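Long-range contacts in RimK-related lysine biosynthesis protein (Thermococcus kodakarensis, PDB 5K2M), which binds ADP and magnesium and, as an ATP-grasp enzyme of the RimK family, probably ligates an amino acid to its substrate in amino-acid biosynthesis: residues R75-A80 against V242-E247; P123-W128 against M151-Y156; E163-P168 against D229-E234. One frame throughout, in Å; residues are numbered along the deposited sequence.

Interaction 1. Residues R75-A80 against V242-E247. With MG (magnesium ion), chain R.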
loop_
_atom_site.group_PDB
_atom_site.type_symbol
_atom_site.label_atom_id
_atom_site.label_comp_id
_atom_site.label_asym_id
_atom_site.label_seq_id
_atom_site.Cartn_x
_atom_site.Cartn_y
_atom_site.Cartn_z
ATOM N N ARG A 75 32.590 -18.252 -7.134
ATOM C CA ARG A 75 32.367 -19.688 -7.237
ATOM C C ARG A 75 33.621 -20.492 -6.833
ATOM O O ARG A 75 33.534 -21.422 -6.046
ATOM C CB ARG A 75 31.894 -20.047 -8.658
ATOM C CG ARG A 75 31.690 -21.534 -8.922
ATOM C CD ARG A 75 32.906 -22.149 -9.618
ATOM N NE ARG A 75 32.934 -23.616 -9.580
ATOM C CZ ARG A 75 33.864 -24.379 -10.163
ATOM N NH1 ARG A 75 34.868 -23.832 -10.845
ATOM N NH2 ARG A 75 33.789 -25.703 -10.064
ATOM N N LEU A 76 34.786 -20.143 -7.357
ATOM C CA LEU A 76 36.001 -20.888 -7.013
ATOM C C LEU A 76 36.393 -20.717 -5.547
ATOM O O LEU A 76 36.738 -21.697 -4.862
ATOM C CB LEU A 76 37.171 -20.514 -7.933
ATOM C CG LEU A 76 38.420 -21.384 -7.747
ATOM C CD1 LEU A 76 38.106 -22.866 -7.900
ATOM C CD2 LEU A 76 39.465 -20.987 -8.753
ATOM N N ILE A 77 36.311 -19.489 -5.041
ATOM C CA ILE A 77 36.604 -19.244 -3.637
ATOM C C ILE A 77 35.695 -20.092 -2.733
ATOM O O ILE A 77 36.165 -20.699 -1.776
ATOM C CB ILE A 77 36.472 -17.754 -3.268
ATOM C CG1 ILE A 77 37.611 -16.940 -3.905
ATOM C CG2 ILE A 77 36.485 -17.574 -1.749
ATOM C CD1 ILE A 77 37.264 -15.481 -4.125
ATOM N N PHE A 78 34.408 -20.164 -3.052
ATOM C CA PHE A 78 33.508 -20.986 -2.258
ATOM C C PHE A 78 33.832 -22.477 -2.361
ATOM O O PHE A 78 33.944 -23.150 -1.354
ATOM C CB PHE A 78 32.035 -20.784 -2.644
ATOM C CG PHE A 78 31.130 -21.788 -1.990
ATOM C CD1 PHE A 78 31.065 -21.861 -0.598
ATOM C CD2 PHE A 78 30.438 -22.726 -2.743
ATOM C CE1 PHE A 78 30.272 -22.816 0.028
ATOM C CE2 PHE A 78 29.631 -23.666 -2.130
ATOM C CZ PHE A 78 29.550 -23.717 -0.746
ATOM N N GLU A 79 33.962 -22.997 -3.577
ATOM C CA GLU A 79 34.145 -24.434 -3.730
ATOM C C GLU A 79 35.524 -24.901 -3.314
ATOM O O GLU A 79 35.644 -25.849 -2.534
ATOM C CB GLU A 79 33.809 -24.893 -5.144
ATOM C CG GLU A 79 32.350 -24.651 -5.469
ATOM C CD GLU A 79 31.684 -25.788 -6.221
ATOM O OE1 GLU A 79 32.257 -26.902 -6.321
ATOM O OE2 GLU A 79 30.560 -25.546 -6.710
ATOM N N ALA A 80 36.563 -24.241 -3.806
ATOM C CA ALA A 80 37.930 -24.594 -3.402
ATOM C C ALA A 80 38.164 -24.377 -1.900
ATOM O O ALA A 80 38.840 -25.179 -1.251
ATOM C CB ALA A 80 38.953 -23.813 -4.221
ATOM N N VAL A 242 42.758 -27.849 -1.833
ATOM C CA VAL A 242 43.133 -26.723 -2.695
ATOM C C VAL A 242 42.788 -25.427 -1.945
ATOM O O VAL A 242 41.917 -25.437 -1.085
ATOM C CB VAL A 242 42.431 -26.800 -4.069
ATOM C CG1 VAL A 242 42.851 -28.071 -4.810
ATOM C CG2 VAL A 242 40.918 -26.773 -3.923
ATOM N N ASN A 243 43.478 -24.330 -2.257
ATOM C CA ASN A 243 43.341 -23.070 -1.513
ATOM C C ASN A 243 43.226 -21.883 -2.463
ATOM O O ASN A 243 44.146 -21.646 -3.239
ATOM C CB ASN A 243 44.559 -22.863 -0.634
ATOM C CG ASN A 243 44.671 -23.894 0.462
ATOM O OD1 ASN A 243 44.026 -23.773 1.514
ATOM N ND2 ASN A 243 45.514 -24.909 0.244
ATOM N N PRO A 244 42.107 -21.135 -2.414
ATOM C CA PRO A 244 41.872 -20.028 -3.347
ATOM C C PRO A 244 42.401 -18.634 -2.964
ATOM O O PRO A 244 42.198 -17.693 -3.729
ATOM C CB PRO A 244 40.351 -20.001 -3.451
ATOM C CG PRO A 244 39.894 -20.423 -2.101
ATOM C CD PRO A 244 40.919 -21.401 -1.582
ATOM N N ASN A 245 43.053 -18.474 -1.819
ATOM C CA ASN A 245 43.748 -17.208 -1.514
ATOM C C ASN A 245 45.184 -17.513 -1.138
ATOM O O ASN A 245 45.619 -17.281 -0.016
ATOM C CB ASN A 245 43.051 -16.411 -0.397
ATOM C CG ASN A 245 43.573 -14.959 -0.277
ATOM O OD1 ASN A 245 44.353 -14.474 -1.108
ATOM N ND2 ASN A 245 43.131 -14.262 0.771
ATOM N N MET A 246 45.907 -18.055 -2.102
ATOM C CA MET A 246 47.265 -18.564 -1.890
ATOM C C MET A 246 48.221 -17.615 -1.153
ATOM O O MET A 246 48.343 -16.435 -1.489
ATOM C CB MET A 246 47.874 -18.946 -3.241
ATOM C CG MET A 246 47.949 -17.809 -4.253
ATOM S SD MET A 246 48.776 -18.244 -5.797
ATOM C CE MET A 246 47.784 -19.627 -6.319
ATOM N N GLU A 247 48.900 -18.134 -0.141
ATOM C CA GLU A 247 50.122 -17.499 0.335
ATOM C C GLU A 247 51.281 -18.198 -0.362
ATOM O O GLU A 247 51.175 -19.371 -0.750
ATOM C CB GLU A 247 50.237 -17.560 1.866
ATOM C CG GLU A 247 49.420 -16.491 2.600
ATOM C CD GLU A 247 49.485 -16.641 4.112
ATOM O OE1 GLU A 247 49.110 -17.711 4.607
ATOM O OE2 GLU A 247 49.903 -15.695 4.815
HETATM MG MG MG R . 44.008 -24.727 3.291
HETATM O O HOH W 1 40.125 -27.855 -0.379
HETATM O O HOH W 2 42.158 -23.565 3.611
#
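The last turn of the helix ending at Ala80 lies against the end of the strand that runs out at Asn243, with the CA of Ile77 5.3 Å from that of Pro244 and Ala80 paired in the same way with Val242. Pro244 and Ala80 carry the contact. The proline ring lies flush on the backbone of the last turn, CG reaching both CA and O of Ile77, while CB comes to 4.1 Å from CG1 of Ile77 and CD lies equally far from CB of Ala80. A compact, rigid ring suits this place, because it fits close to the helix backbone and has no N-H to leave without a partner. Alanine is just as apt at position 80: its methyl is small enough for the helix to come close, and its CB touches CG2 of Val242 at 3.6 Å. That methyl branch stands between the backbone N and the carbonyl carbon of Val242 (chi1 -62° for CG1) and is thereby turned to the helix.

The polar backbone groups are joined indirectly. A water accepts the N-H of Val242 (N to water 3.0 Å) and is also hydrogen-bonded to O of Ala80. The carbonyl oxygens of Ala80 and Val242, both acceptors, are only 3.1 Å apart and cannot bond to each other. Next along the strand, the CB of Asn243 points away from the helix, and its OD1 binds a magnesium ion at 2.0 Å.

Helix 74-80 thus packs on the end of strand 236-243, the edge strand of the antiparallel ATP-grasp sheet that carries the metal ligands Glu241 and Asn243. Ile77 fits against helix 53-65 through His53, Leu57 and Ala60, Ala80 reaches Leu226 of strand 225-233, and Asn243 touches Arg173 of strand 170-177.

Interaction 2. Residues P123-W128 against M151-Y156; sequences PVFGSW and MKNPLY. With ADP (adenosine-5'-diphosphate), chain O; PO4 (phosphate ion), chain P.
Phe125 meets Tyr156 because its CG stands between its own backbone N and carbonyl carbon (chi1 64°), whereas CG of Tyr156 is anti to the carbonyl carbon (chi1 -68°). The rings meet obliquely, planes at 44° and centroids 5.3 Å apart, with CZ of Phe125 close to CZ and OH of the tyrosine. CB of Leu155 packs on CE1 of Phe125 at 3.7 Å, and CB of Pro123 comes to the edge of the Tyr156 ring, near its plane. Residues 123-128 belong to the loop between strands 119-122 and 133-135, which in ATP-grasp enzymes covers the nucleotide phosphates. Here Ser127 OG donates to O4 of a phosphate ion, probably from the crystallisation liquor, at 2.7 Å, and Gly126 and Ser127 lie beside the beta-phosphate of ADP. Tyrosine suits position 156 because its ring spans Phe125 and Pro123 while OH is hydrogen-bonded to an acidic side chain on the chain of a different protein. Replacing Tyr156 by an alanine would probably open a gap beside Phe125 CZ and Pro123 CB and cost that acidic group its partner. Between the backbones, a water takes the N-H of Val124 and donates to O of Leu155, 2.6 Å away.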
loop_
_atom_site.group_PDB
_atom_site.type_symbol
_atom_site.label_atom_id
_atom_site.label_comp_id
_atom_site.label_asym_id
_atom_site.label_seq_id
_atom_site.Cartn_x
_atom_site.Cartn_y
_atom_site.Cartn_z
ATOM N N PRO A 123 37.919 -28.790 10.272
ATOM C CA PRO A 123 36.768 -27.978 9.929
ATOM C C PRO A 123 36.760 -27.688 8.435
ATOM O O PRO A 123 37.812 -27.650 7.778
ATOM C CB PRO A 123 36.976 -26.697 10.739
ATOM C CG PRO A 123 38.460 -26.577 10.846
ATOM C CD PRO A 123 39.009 -27.978 10.843
ATOM N N VAL A 124 35.566 -27.481 7.921
ATOM C CA VAL A 124 35.358 -27.409 6.493
ATOM C C VAL A 124 35.895 -26.094 5.879
ATOM O O VAL A 124 36.297 -26.055 4.717
ATOM C CB VAL A 124 33.858 -27.685 6.220
ATOM C CG1 VAL A 124 32.999 -26.432 6.411
ATOM C CG2 VAL A 124 33.676 -28.302 4.865
ATOM N N PHE A 125 35.978 -25.032 6.679
ATOM C CA PHE A 125 36.315 -23.710 6.152
ATOM C C PHE A 125 37.664 -23.185 6.626
ATOM O O PHE A 125 38.038 -22.054 6.302
ATOM C CB PHE A 125 35.224 -22.704 6.529
ATOM C CG PHE A 125 35.103 -22.479 7.996
ATOM C CD1 PHE A 125 34.279 -23.291 8.766
ATOM C CD2 PHE A 125 35.827 -21.481 8.617
ATOM C CE1 PHE A 125 34.180 -23.104 10.123
ATOM C CE2 PHE A 125 35.720 -21.276 9.978
ATOM C CZ PHE A 125 34.896 -22.086 10.735
ATOM N N GLY A 126 38.401 -23.988 7.376
ATOM C CA GLY A 126 39.645 -23.529 7.969
ATOM C C GLY A 126 40.833 -23.421 7.023
ATOM O O GLY A 126 40.749 -23.784 5.855
ATOM N N SER A 127 41.927 -22.888 7.569
ATOM C CA SER A 127 43.224 -22.788 6.915
ATOM C C SER A 127 44.330 -22.762 7.987
ATOM O O SER A 127 44.043 -22.722 9.192
ATOM C CB SER A 127 43.285 -21.512 6.061
ATOM O OG SER A 127 44.427 -21.483 5.213
ATOM N N TRP A 128 45.586 -22.768 7.536
ATOM C CA TRP A 128 46.763 -22.690 8.416
ATOM C C TRP A 128 46.885 -23.840 9.431
ATOM O O TRP A 128 47.559 -23.691 10.445
ATOM C CB TRP A 128 46.791 -21.344 9.182
ATOM C CG TRP A 128 46.966 -20.125 8.341
ATOM C CD1 TRP A 128 47.331 -20.077 7.029
ATOM C CD2 TRP A 128 46.836 -18.763 8.774
ATOM N NE1 TRP A 128 47.421 -18.770 6.609
ATOM C CE2 TRP A 128 47.124 -17.941 7.660
ATOM C CE3 TRP A 128 46.508 -18.159 9.994
ATOM C CZ2 TRP A 128 47.080 -16.542 7.721
ATOM C CZ3 TRP A 128 46.466 -16.765 10.059
ATOM C CH2 TRP A 128 46.755 -15.972 8.922
ATOM N N MET A 151 30.618 -25.281 20.033
ATOM C CA MET A 151 31.126 -24.090 19.364
ATOM C C MET A 151 29.984 -23.416 18.615
ATOM O O MET A 151 29.086 -24.087 18.109
ATOM C CB MET A 151 32.305 -24.428 18.462
ATOM C CG MET A 151 33.501 -24.877 19.283
ATOM S SD MET A 151 34.871 -25.522 18.329
ATOM C CE MET A 151 35.863 -24.044 18.254
ATOM N N LYS A 152 30.009 -22.090 18.580
ATOM C CA LYS A 152 28.868 -21.325 18.064
ATOM C C LYS A 152 28.629 -21.513 16.567
ATOM O O LYS A 152 27.485 -21.614 16.135
ATOM C CB LYS A 152 29.023 -19.832 18.377
ATOM C CG LYS A 152 28.252 -19.388 19.607
ATOM C CD LYS A 152 28.894 -18.177 20.257
ATOM C CE LYS A 152 30.045 -18.583 21.166
ATOM N NZ LYS A 152 29.568 -19.181 22.447
ATOM N N ASN A 153 29.701 -21.554 15.788
ATOM C CA ASN A 153 29.586 -21.555 14.334
ATOM C C ASN A 153 28.902 -22.858 13.849
ATOM O O ASN A 153 29.445 -23.948 14.029
ATOM C CB ASN A 153 30.975 -21.336 13.694
ATOM C CG ASN A 153 30.907 -20.930 12.219
ATOM O OD1 ASN A 153 31.728 -20.160 11.720
ATOM N ND2 ASN A 153 29.961 -21.472 11.520
ATOM N N PRO A 154 27.714 -22.739 13.219
ATOM C CA PRO A 154 26.988 -23.909 12.691
ATOM C C PRO A 154 27.811 -24.782 11.730
ATOM O O PRO A 154 27.617 -25.990 11.664
ATOM C CB PRO A 154 25.788 -23.303 11.954
ATOM C CG PRO A 154 25.713 -21.872 12.364
ATOM C CD PRO A 154 27.051 -21.461 12.886
ATOM N N LEU A 155 28.688 -24.155 10.963
ATOM C CA LEU A 155 29.687 -24.860 10.148
ATOM C C LEU A 155 30.527 -25.925 10.869
ATOM O O LEU A 155 30.984 -26.868 10.226
ATOM C CB LEU A 155 30.613 -23.860 9.437
ATOM C CG LEU A 155 30.398 -23.543 7.946
ATOM C CD1 LEU A 155 29.021 -23.897 7.388
ATOM C CD2 LEU A 155 30.729 -22.082 7.702
ATOM N N TYR A 156 30.730 -25.790 12.177
ATOM C CA TYR A 156 31.429 -26.829 12.920
ATOM C C TYR A 156 30.549 -28.046 13.123
ATOM O O TYR A 156 31.011 -29.028 13.669
ATOM C CB TYR A 156 31.896 -26.331 14.289
ATOM C CG TYR A 156 32.977 -25.301 14.217
ATOM C CD1 TYR A 156 34.123 -25.532 13.478
ATOM C CD2 TYR A 156 32.871 -24.096 14.903
ATOM C CE1 TYR A 156 35.130 -24.587 13.402
ATOM C CE2 TYR A 156 33.880 -23.147 14.839
ATOM C CZ TYR A 156 35.009 -23.400 14.088
ATOM O OH TYR A 156 36.023 -22.473 13.986
HETATM P PB ADP O . 44.483 -26.390 6.187
HETATM O O1B ADP O . 45.915 -26.314 5.733
HETATM O O2B ADP O . 44.262 -25.956 7.616
HETATM O O3B ADP O . 43.475 -25.756 5.262
HETATM P PA ADP O . 44.941 -29.189 5.602
HETATM O O1A ADP O . 45.840 -28.729 4.471
HETATM O O2A ADP O . 43.977 -30.279 5.262
HETATM O O3A ADP O . 44.124 -27.968 6.250
HETATM O "O5'" ADP O . 45.842 -29.686 6.832
HETATM C "C5'" ADP O . 46.974 -28.964 7.260
HETATM C "C4'" ADP O . 48.178 -29.888 7.332
HETATM O "O4'" ADP O . 47.914 -30.943 8.264
HETATM C "C3'" ADP O . 48.557 -30.556 6.020
HETATM O "O3'" ADP O . 49.470 -29.753 5.256
HETATM C "C2'" ADP O . 49.190 -31.844 6.511
HETATM O "O2'" ADP O . 50.552 -31.660 6.891
HETATM C "C1'" ADP O . 48.422 -32.176 7.768
HETATM N N9 ADP O . 47.302 -33.074 7.458
HETATM C C8 ADP O . 46.043 -32.706 7.141
HETATM N N7 ADP O . 45.261 -33.773 6.895
HETATM C C5 ADP O . 46.045 -34.856 7.044
HETATM C C6 ADP O . 45.857 -36.303 6.954
HETATM N N6 ADP O . 44.652 -36.817 6.630
HETATM N N1 ADP O . 46.929 -37.084 7.199
HETATM C C2 ADP O . 48.131 -36.586 7.518
HETATM N N3 ADP O . 48.381 -35.281 7.623
HETATM C C4 ADP O . 47.391 -34.390 7.408
HETATM P P PO4 P . 46.793 -23.732 3.888
HETATM O O1 PO4 P . 47.352 -25.125 3.713
HETATM O O2 PO4 P . 47.482 -22.993 5.026
HETATM O O3 PO4 P . 47.021 -22.981 2.600
HETATM O O4 PO4 P . 45.332 -23.794 4.220
HETATM O O HOH W 3 33.242 -28.123 9.664
#

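Interaction 3. Residues E163-P168 against D229-E234; sequences EFVEKP and DIFESE. With MG (magnesium ion), chain Q; ADP (adenosine-5'-diphosphate), chain O.
Lys167 and Phe231 make the close half of this contact, beside the adenine of ADP. The extended chi2 of the lysine (-179°) carries CD over one face of the phenyl ring in a CH-pi contact, 4.0 Å from the centroid, and the bends at chi3 and chi4 (-62° and -63°) then turn NZ to the base. NZ donates to N3 of ADP at 2.8 Å and also bonds to O of Trp192; a long, flexible, basic chain is what both tasks need. Phe231, flat and without polar atoms, suits both of its contacts: while CD of Lys167 lies over its face, its CE2 and CZ end meets the adenine obliquely, CE2 coming to 3.5 Å from C5 of ADP. Val165, branched at CB, fills the neighbouring space, setting CB near CD2 of Phe231 and CG1 3.6 Å from CB of Ser233.

This is the adenine site of an ATP-grasp fold, in which two subdomains hold the nucleotide between them. Residues 163-168 link strand 159-163 of one sheet to strand 170-177 of the other, and their backbone reads the base: N6 of ADP donates to O of Glu163, and Val165 N donates to N1 at 3.0 Å. Farther back along strand 225-233, Asp229 binds magnesium through OD2 at 2.0 Å, the ion being held as well by O1A and O1B of ADP.

At the exposed margin Pro168 still packs closely, its CD against the carbonyl of Glu232 and its CG 3.7 Å from OE1 of that residue, whose carboxylate forms a salt bridge with Arg170. The loose part lies beyond: the side chains of Glu166 and Glu234 make no close contact, OE1 of Glu166 standing 5.6 Å from OE2 of Glu234, where like charges would probably repel mildly.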
loop_
_atom_site.group_PDB
_atom_site.type_symbol
_atom_site.label_atom_id
_atom_site.label_comp_id
_atom_site.label_asym_id
_atom_site.label_seq_id
_atom_site.Cartn_x
_atom_site.Cartn_y
_atom_site.Cartn_z
ATOM N N GLU A 163 41.162 -40.451 6.610
ATOM C CA GLU A 163 42.156 -41.382 7.141
ATOM C C GLU A 163 43.424 -40.610 7.490
ATOM O O GLU A 163 43.790 -39.674 6.781
ATOM C CB GLU A 163 42.500 -42.464 6.108
ATOM C CG GLU A 163 43.206 -41.941 4.865
ATOM C CD GLU A 163 43.496 -43.018 3.832
ATOM O OE1 GLU A 163 43.611 -44.198 4.200
ATOM O OE2 GLU A 163 43.595 -42.687 2.637
ATOM N N PHE A 164 44.107 -41.000 8.563
ATOM C CA PHE A 164 45.418 -40.417 8.849
ATOM C C PHE A 164 46.425 -40.988 7.860
ATOM O O PHE A 164 46.629 -42.201 7.791
ATOM C CB PHE A 164 45.866 -40.697 10.276
ATOM C CG PHE A 164 47.254 -40.193 10.590
ATOM C CD1 PHE A 164 47.490 -38.839 10.801
ATOM C CD2 PHE A 164 48.321 -41.073 10.695
ATOM C CE1 PHE A 164 48.762 -38.375 11.096
ATOM C CE2 PHE A 164 49.594 -40.611 11.002
ATOM C CZ PHE A 164 49.818 -39.260 11.190
ATOM N N VAL A 165 47.037 -40.109 7.077
ATOM C CA VAL A 165 48.039 -40.525 6.113
ATOM C C VAL A 165 49.427 -40.413 6.742
ATOM O O VAL A 165 49.778 -39.371 7.297
ATOM C CB VAL A 165 47.949 -39.690 4.828
ATOM C CG1 VAL A 165 49.032 -40.109 3.849
ATOM C CG2 VAL A 165 46.565 -39.826 4.209
ATOM N N GLU A 166 50.202 -41.497 6.660
ATOM C CA GLU A 166 51.560 -41.530 7.194
ATOM C C GLU A 166 52.495 -40.957 6.149
ATOM O O GLU A 166 52.892 -41.647 5.219
ATOM C CB GLU A 166 51.975 -42.956 7.563
ATOM C CG GLU A 166 51.159 -43.548 8.706
ATOM C CD GLU A 166 51.545 -44.979 9.034
ATOM O OE1 GLU A 166 50.655 -45.746 9.448
ATOM O OE2 GLU A 166 52.732 -45.350 8.875
ATOM N N LYS A 167 52.829 -39.683 6.315
ATOM C CA LYS A 167 53.642 -38.959 5.354
ATOM C C LYS A 167 55.084 -39.042 5.831
ATOM O O LYS A 167 55.321 -39.242 7.025
ATOM C CB LYS A 167 53.216 -37.481 5.286
ATOM C CG LYS A 167 51.708 -37.239 5.222
ATOM C CD LYS A 167 51.342 -35.758 5.129
ATOM C CE LYS A 167 51.785 -34.924 6.339
ATOM N NZ LYS A 167 51.158 -35.324 7.633
ATOM N N PRO A 168 56.051 -38.856 4.917
ATOM C CA PRO A 168 57.467 -38.928 5.302
ATOM C C PRO A 168 58.008 -37.608 5.871
ATOM O O PRO A 168 58.919 -37.019 5.305
ATOM C CB PRO A 168 58.157 -39.293 3.983
ATOM C CG PRO A 168 57.292 -38.677 2.928
ATOM C CD PRO A 168 55.880 -38.675 3.462
ATOM N N ASP A 229 47.574 -28.722 -2.011
ATOM C CA ASP A 229 48.288 -29.522 -1.001
ATOM C C ASP A 229 48.263 -31.009 -1.355
ATOM O O ASP A 229 47.189 -31.589 -1.494
ATOM C CB ASP A 229 47.635 -29.388 0.370
ATOM C CG ASP A 229 47.678 -27.973 0.921
ATOM O OD1 ASP A 229 47.846 -27.012 0.146
ATOM O OD2 ASP A 229 47.517 -27.832 2.153
ATOM N N ILE A 230 49.440 -31.625 -1.449
ATOM C CA ILE A 230 49.565 -33.023 -1.856
ATOM C C ILE A 230 50.299 -33.829 -0.770
ATOM O O ILE A 230 51.213 -33.313 -0.129
ATOM C CB ILE A 230 50.294 -33.114 -3.222
ATOM C CG1 ILE A 230 49.405 -32.535 -4.330
ATOM C CG2 ILE A 230 50.670 -34.548 -3.560
ATOM C CD1 ILE A 230 50.130 -32.230 -5.631
ATOM N N PHE A 231 49.875 -35.076 -0.551
ATOM C CA PHE A 231 50.542 -35.981 0.390
ATOM C C PHE A 231 51.214 -37.140 -0.328
ATOM O O PHE A 231 50.627 -37.744 -1.227
ATOM C CB PHE A 231 49.551 -36.625 1.363
ATOM C CG PHE A 231 48.770 -35.660 2.220
ATOM C CD1 PHE A 231 49.150 -34.339 2.378
ATOM C CD2 PHE A 231 47.647 -36.118 2.908
ATOM C CE1 PHE A 231 48.430 -33.493 3.188
ATOM C CE2 PHE A 231 46.917 -35.273 3.720
ATOM C CZ PHE A 231 47.310 -33.953 3.861
ATOM N N GLU A 232 52.433 -37.461 0.092
ATOM C CA GLU A 232 53.069 -38.724 -0.279
ATOM C C GLU A 232 52.620 -39.784 0.715
ATOM O O GLU A 232 52.619 -39.540 1.921
ATOM C CB GLU A 232 54.596 -38.607 -0.254
ATOM C CG GLU A 232 55.146 -37.586 -1.244
ATOM C CD GLU A 232 56.517 -37.070 -0.863
ATOM O OE1 GLU A 232 56.622 -36.295 0.117
ATOM O OE2 GLU A 232 57.492 -37.431 -1.550
ATOM N N SER A 233 52.225 -40.947 0.203
ATOM C CA SER A 233 51.816 -42.072 1.033
ATOM C C SER A 233 52.284 -43.363 0.390
ATOM O O SER A 233 52.692 -43.365 -0.772
ATOM C CB SER A 233 50.295 -42.098 1.181
ATOM O OG SER A 233 49.683 -42.551 -0.008
ATOM N N GLU A 234 52.192 -44.458 1.142
ATOM C CA GLU A 234 52.547 -45.790 0.640
ATOM C C GLU A 234 51.758 -46.179 -0.620
ATOM O O GLU A 234 52.176 -47.062 -1.356
ATOM C CB GLU A 234 52.382 -46.859 1.742
ATOM C CG GLU A 234 50.947 -47.115 2.204
ATOM C CD GLU A 234 50.855 -47.915 3.506
ATOM O OE1 GLU A 234 51.748 -48.751 3.768
ATOM O OE2 GLU A 234 49.880 -47.716 4.272
HETATM MG MG MG Q . 46.588 -26.985 3.729
HETATM P PB ADP O . 44.483 -26.390 6.187
HETATM O O1B ADP O . 45.915 -26.314 5.733
HETATM O O2B ADP O . 44.262 -25.956 7.616
HETATM O O3B ADP O . 43.475 -25.756 5.262
HETATM P PA ADP O . 44.941 -29.189 5.602
HETATM O O1A ADP O . 45.840 -28.729 4.471
HETATM O O2A ADP O . 43.977 -30.279 5.262
HETATM O O3A ADP O . 44.124 -27.968 6.250
HETATM O "O5'" ADP O . 45.842 -29.686 6.832
HETATM C "C5'" ADP O . 46.974 -28.964 7.260
HETATM C "C4'" ADP O . 48.178 -29.888 7.332
HETATM O "O4'" ADP O . 47.914 -30.943 8.264
HETATM C "C3'" ADP O . 48.557 -30.556 6.020
HETATM O "O3'" ADP O . 49.470 -29.753 5.256
HETATM C "C2'" ADP O . 49.190 -31.844 6.511
HETATM O "O2'" ADP O . 50.552 -31.660 6.891
HETATM C "C1'" ADP O . 48.422 -32.176 7.768
HETATM N N9 ADP O . 47.302 -33.074 7.458
HETATM C C8 ADP O . 46.043 -32.706 7.141
HETATM N N7 ADP O . 45.261 -33.773 6.895
HETATM C C5 ADP O . 46.045 -34.856 7.044
HETATM C C6 ADP O . 45.857 -36.303 6.954
HETATM N N6 ADP O . 44.652 -36.817 6.630
HETATM N N1 ADP O . 46.929 -37.084 7.199
HETATM C C2 ADP O . 48.131 -36.586 7.518
HETATM N N3 ADP O . 48.381 -35.281 7.623
HETATM C C4 ADP O . 47.391 -34.390 7.408
HETATM O O HOH W 4 48.514 -27.384 4.603
#

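Interactions 2 and 3 touch ADP, while interaction 1 lies beside a magnesium site, the Pro244 side chain about 9 Å from the nucleotide. Centres are about 16 Å apart for interactions 1 and 2, about 22 Å for 1 and 3, and about 23 Å for 2 and 3. Interactions 1 and 3 share a sheet through the neighbouring strands 225-233 and 236-243, and Asn243 ND2 packs 3.1 Å from Asp229 OD1. Each of these residues holds a different magnesium ion, and Glu241 serves both ions. Interaction 2 reaches interaction 1 through Trp128 NE1, probably hydrogen-bonded to Glu247 OE1 at 2.8 Å. ADP joins interactions 2 and 3, its diphosphate beside residues 123-128 and its adenine beside residues 163-168.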